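PDB 5IZ5: cytosolic phospholipase A2 delta, which hydrolyses glycerophospholipids at the sn-2 position in a calcium-dependent manner, with a preference for linoleic acid there. Local coordinates for residues B[283-297]-B[490-502]. The protein carries 3 engineered substitutions. Sequence-based numbering, arbitrary orientation.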
# COMPACT_ATOMS: atom_id res chain seq x y z
N ALA B 283 -13.43 -11.38 1.79
CA ALA B 283 -12.03 -11.72 1.93
C ALA B 283 -11.26 -10.53 2.53
O ALA B 283 -10.21 -10.70 3.13
CB ALA B 283 -11.44 -12.11 0.58
N VAL B 284 -11.81 -9.33 2.39
CA VAL B 284 -11.19 -8.14 2.97
C VAL B 284 -11.74 -7.90 4.39
O VAL B 284 -12.95 -7.78 4.56
CB VAL B 284 -11.42 -6.90 2.08
CG1 VAL B 284 -10.77 -5.66 2.68
CG2 VAL B 284 -10.87 -7.15 0.67
N HIS B 285 -10.84 -7.83 5.37
CA HIS B 285 -11.15 -7.56 6.77
C HIS B 285 -11.37 -6.06 6.96
O HIS B 285 -10.49 -5.26 6.66
CB HIS B 285 -9.99 -8.01 7.70
CG HIS B 285 -9.49 -9.40 7.44
ND1 HIS B 285 -8.18 -9.78 7.71
CD2 HIS B 285 -10.10 -10.50 6.94
CE1 HIS B 285 -8.02 -11.05 7.39
NE2 HIS B 285 -9.16 -11.51 6.92
N LEU B 286 -12.54 -5.68 7.45
CA LEU B 286 -12.86 -4.28 7.69
C LEU B 286 -12.96 -4.00 9.18
O LEU B 286 -13.87 -4.48 9.83
CB LEU B 286 -14.20 -3.96 7.05
CG LEU B 286 -14.32 -4.09 5.54
CD1 LEU B 286 -15.71 -3.63 5.13
CD2 LEU B 286 -13.26 -3.31 4.79
N GLY B 287 -12.04 -3.21 9.70
CA GLY B 287 -12.08 -2.82 11.11
C GLY B 287 -10.83 -2.07 11.50
O GLY B 287 -9.79 -2.24 10.86
N PHE B 288 -10.92 -1.24 12.54
CA PHE B 288 -9.80 -0.41 12.98
C PHE B 288 -9.14 -0.90 14.26
O PHE B 288 -8.50 -0.13 14.97
CB PHE B 288 -10.25 1.03 13.15
CG PHE B 288 -10.48 1.72 11.86
CD1 PHE B 288 -9.42 2.31 11.19
CD2 PHE B 288 -11.74 1.74 11.29
CE1 PHE B 288 -9.62 2.94 9.99
CE2 PHE B 288 -11.96 2.37 10.09
CZ PHE B 288 -10.89 2.98 9.43
N ASN B 289 -9.29 -2.17 14.56
CA ASN B 289 -8.58 -2.72 15.68
C ASN B 289 -7.78 -3.88 15.16
O ASN B 289 -7.85 -4.21 13.97
CB ASN B 289 -9.54 -3.07 16.80
CG ASN B 289 -9.93 -1.83 17.61
OD1 ASN B 289 -9.13 -1.29 18.39
ND2 ASN B 289 -11.15 -1.37 17.42
N LEU B 290 -6.99 -4.45 16.04
CA LEU B 290 -6.07 -5.49 15.65
C LEU B 290 -6.87 -6.73 15.29
O LEU B 290 -7.95 -6.95 15.84
CB LEU B 290 -5.09 -5.75 16.78
CG LEU B 290 -4.28 -4.53 17.24
CD1 LEU B 290 -3.33 -4.93 18.36
CD2 LEU B 290 -3.52 -3.88 16.09
N CYS B 291 -6.36 -7.52 14.35
CA CYS B 291 -7.05 -8.72 13.92
C CYS B 291 -6.87 -9.82 14.96
O CYS B 291 -5.95 -9.77 15.78
CB CYS B 291 -6.55 -9.19 12.56
SG CYS B 291 -4.85 -9.81 12.57
N ALA B 292 -7.75 -10.82 14.89
CA ALA B 292 -7.76 -11.92 15.85
C ALA B 292 -6.38 -12.56 15.99
O ALA B 292 -5.93 -12.81 17.10
CB ALA B 292 -8.79 -12.96 15.45
N GLU B 293 -5.73 -12.81 14.86
CA GLU B 293 -4.41 -13.44 14.87
C GLU B 293 -3.35 -12.61 15.61
O GLU B 293 -2.52 -13.16 16.32
CB GLU B 293 -3.94 -13.73 13.45
CG GLU B 293 -4.72 -14.84 12.73
CD GLU B 293 -4.19 -16.24 12.99
OE1 GLU B 293 -3.12 -16.42 13.63
OE2 GLU B 293 -4.86 -17.19 12.55
N GLU B 294 -3.39 -11.29 15.45
CA GLU B 294 -2.43 -10.42 16.15
C GLU B 294 -2.74 -10.39 17.65
O GLU B 294 -1.82 -10.43 18.46
CB GLU B 294 -2.41 -9.00 15.58
CG GLU B 294 -1.42 -8.09 16.31
CD GLU B 294 -1.08 -6.79 15.58
OE1 GLU B 294 -1.35 -6.68 14.36
OE2 GLU B 294 -0.54 -5.87 16.24
N GLN B 295 -4.01 -10.32 18.01
CA GLN B 295 -4.42 -10.38 19.42
C GLN B 295 -3.95 -11.68 20.08
O GLN B 295 -3.41 -11.65 21.18
CB GLN B 295 -5.93 -10.26 19.55
CG GLN B 295 -6.43 -8.86 19.35
CD GLN B 295 -7.95 -8.78 19.42
OE1 GLN B 295 -8.57 -9.34 20.33
NE2 GLN B 295 -8.55 -8.08 18.46
N ALA B 296 -4.16 -12.80 19.39
CA ALA B 296 -3.69 -14.09 19.88
C ALA B 296 -2.17 -14.10 20.01
O ALA B 296 -1.63 -14.60 21.00
CB ALA B 296 -4.15 -15.20 18.95
N PHE B 297 -1.48 -13.54 19.02
CA PHE B 297 -0.03 -13.44 19.10
C PHE B 297 0.40 -12.66 20.34
O PHE B 297 1.37 -13.03 21.00
CB PHE B 297 0.56 -12.79 17.85
CG PHE B 297 1.97 -12.31 18.04
CD1 PHE B 297 3.03 -13.19 17.91
CD2 PHE B 297 2.24 -11.00 18.39
CE1 PHE B 297 4.33 -12.77 18.10
CE2 PHE B 297 3.54 -10.57 18.58
CZ PHE B 297 4.59 -11.46 18.44
N TYR B 490 0.39 -11.69 9.31
CA TYR B 490 -1.05 -11.89 9.48
C TYR B 490 -1.91 -11.08 8.51
O TYR B 490 -2.94 -11.58 8.05
CB TYR B 490 -1.48 -11.57 10.92
CG TYR B 490 -0.81 -12.44 11.96
CD1 TYR B 490 -0.78 -13.83 11.83
CD2 TYR B 490 -0.23 -11.88 13.09
CE1 TYR B 490 -0.18 -14.62 12.78
CE2 TYR B 490 0.38 -12.67 14.05
CZ TYR B 490 0.40 -14.04 13.89
OH TYR B 490 1.00 -14.83 14.83
N GLU B 491 -1.53 -9.84 8.22
CA GLU B 491 -2.33 -9.05 7.30
C GLU B 491 -1.61 -7.86 6.66
O GLU B 491 -0.63 -7.34 7.20
CB GLU B 491 -3.64 -8.58 7.96
CG GLU B 491 -3.47 -7.87 9.29
CD GLU B 491 -4.77 -7.30 9.84
OE1 GLU B 491 -5.86 -7.77 9.45
OE2 GLU B 491 -4.71 -6.39 10.68
N VAL B 492 -2.13 -7.47 5.50
CA VAL B 492 -1.61 -6.39 4.69
C VAL B 492 -2.77 -5.45 4.42
O VAL B 492 -3.85 -5.88 4.01
CB VAL B 492 -1.08 -6.93 3.34
CG1 VAL B 492 -0.60 -5.78 2.47
CG2 VAL B 492 0.04 -7.94 3.56
N GLY B 493 -2.58 -4.16 4.67
CA GLY B 493 -3.66 -3.21 4.48
C GLY B 493 -3.37 -1.76 4.78
O GLY B 493 -2.26 -1.38 5.14
N PHE B 494 -4.43 -0.96 4.61
CA PHE B 494 -4.37 0.47 4.73
C PHE B 494 -4.76 0.89 6.12
O PHE B 494 -5.88 0.61 6.56
CB PHE B 494 -5.37 1.13 3.75
CG PHE B 494 -4.95 1.07 2.32
CD1 PHE B 494 -4.44 2.20 1.71
CD2 PHE B 494 -5.12 -0.09 1.57
CE1 PHE B 494 -4.07 2.17 0.38
CE2 PHE B 494 -4.76 -0.13 0.24
CZ PHE B 494 -4.23 1.00 -0.36
N LEU B 495 -3.86 1.60 6.80
CA LEU B 495 -4.16 2.17 8.11
C LEU B 495 -5.33 3.18 8.02
O LEU B 495 -6.23 3.18 8.85
CB LEU B 495 -2.90 2.81 8.71
CG LEU B 495 -1.71 1.88 9.00
CD1 LEU B 495 -0.48 2.68 9.44
CD2 LEU B 495 -2.06 0.82 10.03
N LYS B 496 -5.33 4.02 6.99
CA LYS B 496 -6.37 5.04 6.81
C LYS B 496 -7.80 4.46 6.64
O LYS B 496 -8.77 5.02 7.16
CB LYS B 496 -6.02 5.91 5.60
CG LYS B 496 -6.93 7.12 5.34
CD LYS B 496 -7.04 7.44 3.84
CE LYS B 496 -5.87 8.23 3.32
NZ LYS B 496 -6.22 8.84 2.01
N TYR B 497 -7.93 3.35 5.91
CA TYR B 497 -9.25 2.81 5.56
C TYR B 497 -9.70 1.64 6.45
O TYR B 497 -10.85 1.17 6.35
CB TYR B 497 -9.28 2.36 4.10
CG TYR B 497 -8.96 3.43 3.08
CD1 TYR B 497 -9.86 4.45 2.81
CD2 TYR B 497 -7.79 3.38 2.35
CE1 TYR B 497 -9.56 5.43 1.87
CE2 TYR B 497 -7.49 4.34 1.40
CZ TYR B 497 -8.38 5.36 1.16
OH TYR B 497 -8.09 6.32 0.22
N GLY B 498 -8.80 1.17 7.32
CA GLY B 498 -9.11 0.05 8.20
C GLY B 498 -9.51 -1.20 7.43
O GLY B 498 -10.49 -1.85 7.76
N ALA B 499 -8.72 -1.54 6.42
CA ALA B 499 -9.07 -2.60 5.48
C ALA B 499 -7.84 -3.41 5.14
O ALA B 499 -6.84 -2.87 4.69
CB ALA B 499 -9.69 -2.00 4.23
N PHE B 500 -7.92 -4.72 5.36
CA PHE B 500 -6.77 -5.58 5.31
C PHE B 500 -7.09 -6.93 4.66
O PHE B 500 -8.23 -7.39 4.69
CB PHE B 500 -6.24 -5.82 6.74
CG PHE B 500 -5.58 -4.61 7.37
CD1 PHE B 500 -4.20 -4.51 7.42
CD2 PHE B 500 -6.34 -3.59 7.92
CE1 PHE B 500 -3.59 -3.40 7.99
CE2 PHE B 500 -5.74 -2.47 8.49
CZ PHE B 500 -4.36 -2.38 8.52
N VAL B 501 -6.07 -7.56 4.10
CA VAL B 501 -6.19 -8.93 3.62
C VAL B 501 -5.00 -9.74 4.13
O VAL B 501 -3.96 -9.17 4.45
CB VAL B 501 -6.22 -9.02 2.09
CG1 VAL B 501 -7.48 -8.36 1.54
CG2 VAL B 501 -4.97 -8.40 1.48
N PRO B 502 -5.16 -11.07 4.21
CA PRO B 502 -4.01 -11.89 4.53
C PRO B 502 -2.92 -11.72 3.46
O PRO B 502 -3.24 -11.52 2.29
CB PRO B 502 -4.55 -13.32 4.51
CG PRO B 502 -6.03 -13.21 4.60
CD PRO B 502 -6.39 -11.86 4.04
O HOH W 1 -3.87 -6.59 13.32
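His285 and Phe500 form an antiparallel hydrogen-bonded pair: His285 N donates to Phe500 O at 2.7 Å, and Phe500 N returns a bond to His285 O. Gly287 N extends the pairing by donating to Gly498 O. Strand 285-286 is thereby added to strand 499-501, which forms a hairpin with strand 492-494 in the mixed sheet of the catalytic domain; Phe494 is opposed by two residues, Gly498 and Ala499, the pattern of a G1 beta bulge.

Packing is close at the bulge, where Phe288 CE1 is 3.3 Å from Gly498 N. The Phe288 ring lies with one face over Gly498 CA, a CH-pi contact 22° off the ring normal, while Lys496 O meets the ring edge in plane. Gly498 has positive phi, and a CB there would clash with Phe288 CZ, so geometry favours glycine twice over.

At the other end of the contact, the Tyr490 ring lies against the start of helix 292-313. Glu293 CB sits over one face of the Tyr490 ring, 3.8 Å from its centroid, and Phe297 CB meets Tyr490 CE2 at 3.8 Å. Replacing Tyr490 with an alanine would probably leave Glu293 CB and Phe297 CB without their aromatic partner and open a gap under the helix.

The looser side is at solvent-exposed His285. Glu491 OE1 approaches the imidazole edge in plane, but His285 ND1 stays 3.5 Å from it, and Pro502 CD is 3.8 Å from His285 CE1.

Glu491, with CG wedged between its backbone N and carbonyl carbon (chi1 53°), brings OE1 within 3.5 Å of Cys291 CB, at the N-cap, whose SG accepts from Glu294 N. A water accepts from Cys291 N and donates to Glu294 OE1 and Glu491 OE2, which are 5.0 Å apart. These buried carboxylates, probably both charged, also pair with Arg668 and Arg665 respectively, so water and arginines together probably offset their proximity.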